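Local coordinates for protein arginase (Thermus thermophilus, PDB 2EF5) that probably hydrolyses L-arginine to L-ornithine and urea, using two manganese ions per subunit, at residues 30-33 and 34-38; 175-178 and 179-182. All blocks are in the same frame, centred on the assembly; numbering follows the deposited sequence.

Contact 1. Residues 30-33 and 34-38; sequences RLLE and QLEDL
Arg30 and Gln34 meet at the N-terminal end of the short helix 31-37, with Arg30 in the N-cap position of this outer helix of the arginase alpha/beta fold. The Arg30 carbonyl accepts the turn-closing bond from Gln34 N (3.1 Å, 163° at the hydrogen) and a weak second one from Gln34 NE2 at 3.4 Å. Gln34 CG stands anti to its own carbonyl carbon (chi1 -60°), which swings the amide back toward Arg30 O; NE2 also makes a weak bond to Ala29 O. The two side chains cross at about a right angle, Arg30 NH1 lying 3.9 Å from Gln34 CG, with guanidinium and amide planes only 18° apart. An alanine here lacks the amide and the CG methylene, and would probably leave Arg30 O and Ala29 O without their weak side-chain donor and the guanidinium freer to turn. On the inner side Leu31 CD1 touches Leu35 CD1 at 3.7 Å, and both leucines pack on helix 272-284 and strand 87-93. Further along, the same i to i+4 pattern joins Glu36 N to Leu32 O (3.1 Å) and Asp37 N to Glu33 O (3.0 Å). A water near Glu33 O and Glu36 OE1 can donate to either, though it has more acceptors in reach than protons. Another water sits doubtfully close to Asp37 OD2; it lies in the guanidinium plane at its edge and accepts from Arg30 NH2 at 2.6 Å.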
# COMPACT_ATOMS: atom_id res chain seq x y z
N ARG A 30 0.42 -31.20 39.84
CA ARG A 30 1.60 -31.04 40.70
C ARG A 30 2.39 -29.75 40.48
O ARG A 30 3.62 -29.75 40.49
CB ARG A 30 2.52 -32.25 40.54
CG ARG A 30 1.80 -33.58 40.76
CD ARG A 30 2.73 -34.77 40.63
NE ARG A 30 3.75 -34.77 41.68
CZ ARG A 30 5.04 -34.49 41.49
NH1 ARG A 30 5.48 -34.18 40.27
NH2 ARG A 30 5.88 -34.51 42.52
N LEU A 31 1.69 -28.64 40.28
CA LEU A 31 2.34 -27.36 40.09
C LEU A 31 3.25 -27.06 41.27
O LEU A 31 4.40 -26.65 41.13
CB LEU A 31 1.29 -26.25 39.98
CG LEU A 31 1.78 -24.82 40.24
CD1 LEU A 31 2.74 -24.40 39.13
CD2 LEU A 31 0.59 -23.87 40.33
N LEU A 32 2.71 -27.30 42.46
CA LEU A 32 3.40 -27.04 43.70
C LEU A 32 4.64 -27.90 43.94
O LEU A 32 5.71 -27.38 44.24
CB LEU A 32 2.40 -27.22 44.83
CG LEU A 32 2.56 -26.27 46.00
CD1 LEU A 32 1.18 -25.96 46.58
CD2 LEU A 32 3.49 -26.88 47.03
N GLU A 33 4.50 -29.21 43.80
CA GLU A 33 5.62 -30.11 43.99
C GLU A 33 6.75 -29.77 43.01
O GLU A 33 7.93 -29.77 43.38
CB GLU A 33 5.18 -31.56 43.78
CG GLU A 33 4.13 -32.08 44.76
CD GLU A 33 2.80 -31.33 44.70
OE1 GLU A 33 2.49 -30.71 43.66
OE2 GLU A 33 2.04 -31.40 45.69
N GLN A 34 6.40 -29.47 41.76
CA GLN A 34 7.41 -29.16 40.76
C GLN A 34 8.07 -27.81 40.99
O GLN A 34 9.24 -27.63 40.64
CB GLN A 34 6.81 -29.24 39.35
CG GLN A 34 6.25 -30.62 39.01
CD GLN A 34 5.81 -30.74 37.56
OE1 GLN A 34 6.64 -30.81 36.66
NE2 GLN A 34 4.51 -30.77 37.34
N LEU A 35 7.35 -26.87 41.58
CA LEU A 35 7.94 -25.57 41.88
C LEU A 35 9.01 -25.77 42.96
O LEU A 35 10.06 -25.11 42.94
CB LEU A 35 6.88 -24.58 42.36
CG LEU A 35 6.07 -23.91 41.23
CD1 LEU A 35 4.96 -23.06 41.82
CD2 LEU A 35 6.99 -23.06 40.37
N GLU A 36 8.74 -26.67 43.90
CA GLU A 36 9.70 -26.96 44.96
C GLU A 36 10.93 -27.67 44.38
O GLU A 36 12.06 -27.37 44.78
CB GLU A 36 9.06 -27.83 46.05
CG GLU A 36 7.87 -27.18 46.75
CD GLU A 36 7.29 -28.04 47.87
OE1 GLU A 36 7.14 -29.26 47.67
OE2 GLU A 36 6.97 -27.48 48.94
N ASP A 37 10.71 -28.59 43.44
CA ASP A 37 11.84 -29.30 42.83
C ASP A 37 12.75 -28.28 42.15
O ASP A 37 13.95 -28.49 42.01
CB ASP A 37 11.37 -30.30 41.77
CG ASP A 37 10.52 -31.40 42.34
OD1 ASP A 37 10.62 -31.66 43.56
OD2 ASP A 37 9.75 -32.02 41.57
N LEU A 38 12.15 -27.17 41.75
CA LEU A 38 12.87 -26.10 41.07
C LEU A 38 13.66 -25.24 42.06
O LEU A 38 14.44 -24.37 41.66
CB LEU A 38 11.87 -25.25 40.28
CG LEU A 38 12.38 -24.39 39.13
CD1 LEU A 38 13.13 -25.25 38.13
CD2 LEU A 38 11.18 -23.72 38.45
O HOH W 1 8.30 -33.94 41.70
O HOH W 2 8.52 -31.29 46.15

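Contact 2. Residues 175-178 and 179-182; sequences KRLL and KEAG
Arg176 O receives the N-H of Glu180 at 2.8 Å, nearly along the C=O axis and close to straight at the hydrogen (166°), in the last turns of helix 172-181. This helix is the crossover of a beta-alpha-beta unit between strands 162-167 and 184-187, and a Schellman motif ends it, with Gly182 as the C' residue. The same i to i+4 pattern joins Ala181 N to Leu177 O (2.8 Å) and Lys179 N to Lys175 O (3.0 Å). The side chains of Arg176 and Glu180 lie side by side and point the same way. Glu180 OE2 approaches the guanidinium at its edge, near its plane, but stays 4.0 Å from Arg176 NH1, beyond a salt bridge, a separation at which the charges would still attract. The two groups are not coplanar, their planes being 36° apart. Arg176 NH2 also comes close to Arg176 NH2 of a third subunit. Lys179 CG, anti to its carbonyl carbon (chi1 -74°), passes 3.5 Å from Lys175 O. Both lysines reach a second subunit: Lys175 NZ forms a salt bridge with the C-terminal carboxylate of its Phe290, and Lys179 a cation-pi contact with the same residue. Leu177 and Leu178 instead pack on Phe123. Gly182, with positive phi, turns the chain; the motif rests on Val183 N to Leu178 O and Gly182 N to Lys179 O (3.1 Å, weak), while Gly182 N separately makes a weak bond to Leu178 O at 2.9 Å.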
# COMPACT_ATOMS: atom_id res chain seq x y z
N LYS A 175 -11.53 -4.36 18.40
CA LYS A 175 -10.53 -3.82 17.50
C LYS A 175 -10.45 -2.31 17.64
O LYS A 175 -9.36 -1.74 17.77
CB LYS A 175 -10.87 -4.21 16.06
CG LYS A 175 -10.99 -5.72 15.86
CD LYS A 175 -11.16 -6.09 14.40
CE LYS A 175 -11.39 -7.59 14.24
NZ LYS A 175 -11.53 -7.99 12.82
N ARG A 176 -11.62 -1.65 17.64
CA ARG A 176 -11.67 -0.20 17.78
C ARG A 176 -11.03 0.27 19.09
O ARG A 176 -10.16 1.14 19.08
CB ARG A 176 -13.12 0.30 17.74
CG ARG A 176 -13.71 0.47 16.35
CD ARG A 176 -15.03 1.26 16.37
NE ARG A 176 -16.10 0.57 17.09
CZ ARG A 176 -16.42 0.79 18.36
NH1 ARG A 176 -15.75 1.68 19.08
NH2 ARG A 176 -17.41 0.10 18.92
N LEU A 177 -11.45 -0.32 20.20
CA LEU A 177 -10.92 0.05 21.51
C LEU A 177 -9.41 -0.17 21.60
O LEU A 177 -8.68 0.68 22.12
CB LEU A 177 -11.64 -0.73 22.61
CG LEU A 177 -13.12 -0.41 22.78
CD1 LEU A 177 -13.70 -1.27 23.88
CD2 LEU A 177 -13.31 1.07 23.10
N LEU A 178 -8.94 -1.31 21.11
CA LEU A 178 -7.51 -1.61 21.14
C LEU A 178 -6.73 -0.55 20.35
O LEU A 178 -5.72 -0.03 20.83
CB LEU A 178 -7.25 -3.00 20.56
CG LEU A 178 -7.67 -4.18 21.45
CD1 LEU A 178 -7.70 -5.46 20.65
CD2 LEU A 178 -6.70 -4.29 22.63
N LYS A 179 -7.19 -0.22 19.15
CA LYS A 179 -6.50 0.79 18.36
C LYS A 179 -6.57 2.16 19.03
O LYS A 179 -5.57 2.87 19.11
CB LYS A 179 -7.07 0.85 16.94
CG LYS A 179 -6.65 -0.34 16.10
CD LYS A 179 -6.80 -0.05 14.61
CE LYS A 179 -6.03 -1.08 13.79
NZ LYS A 179 -4.57 -1.07 14.13
N GLU A 180 -7.75 2.53 19.51
CA GLU A 180 -7.94 3.80 20.18
C GLU A 180 -7.00 3.91 21.38
O GLU A 180 -6.35 4.94 21.57
CB GLU A 180 -9.39 3.94 20.68
CG GLU A 180 -10.36 4.56 19.70
CD GLU A 180 -11.79 4.58 20.23
OE1 GLU A 180 -11.98 4.89 21.43
OE2 GLU A 180 -12.73 4.30 19.45
N ALA A 181 -6.94 2.84 22.17
CA ALA A 181 -6.11 2.82 23.37
C ALA A 181 -4.62 2.69 23.07
O ALA A 181 -3.79 2.97 23.94
CB ALA A 181 -6.56 1.67 24.28
N GLY A 182 -4.27 2.27 21.86
CA GLY A 182 -2.86 2.14 21.52
C GLY A 182 -2.17 0.93 22.13
O GLY A 182 -0.98 0.98 22.45

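Contacts 1 and 2 are each local, within a single helix, and lie on opposite sides of the chain's centre, their centres about 39 Å apart and their nearest atoms about 27 Å. Contact 1 comes first along the chain, in helix 31-37, which leads into strand 41-47 at one edge of the parallel eight-stranded sheet. Contact 2 follows much later in helix 172-181, just before strand 184-187 at the other edge. They thus lie by the two edge strands, contact 2 being the nearer to the manganese site, about 12 Å from the Leu178 side chain to a bound manganese ion. They differ in surroundings: 30-38 packs within its own subunit, whereas 175-182 takes part in contacts between subunits of the six-chain assembly.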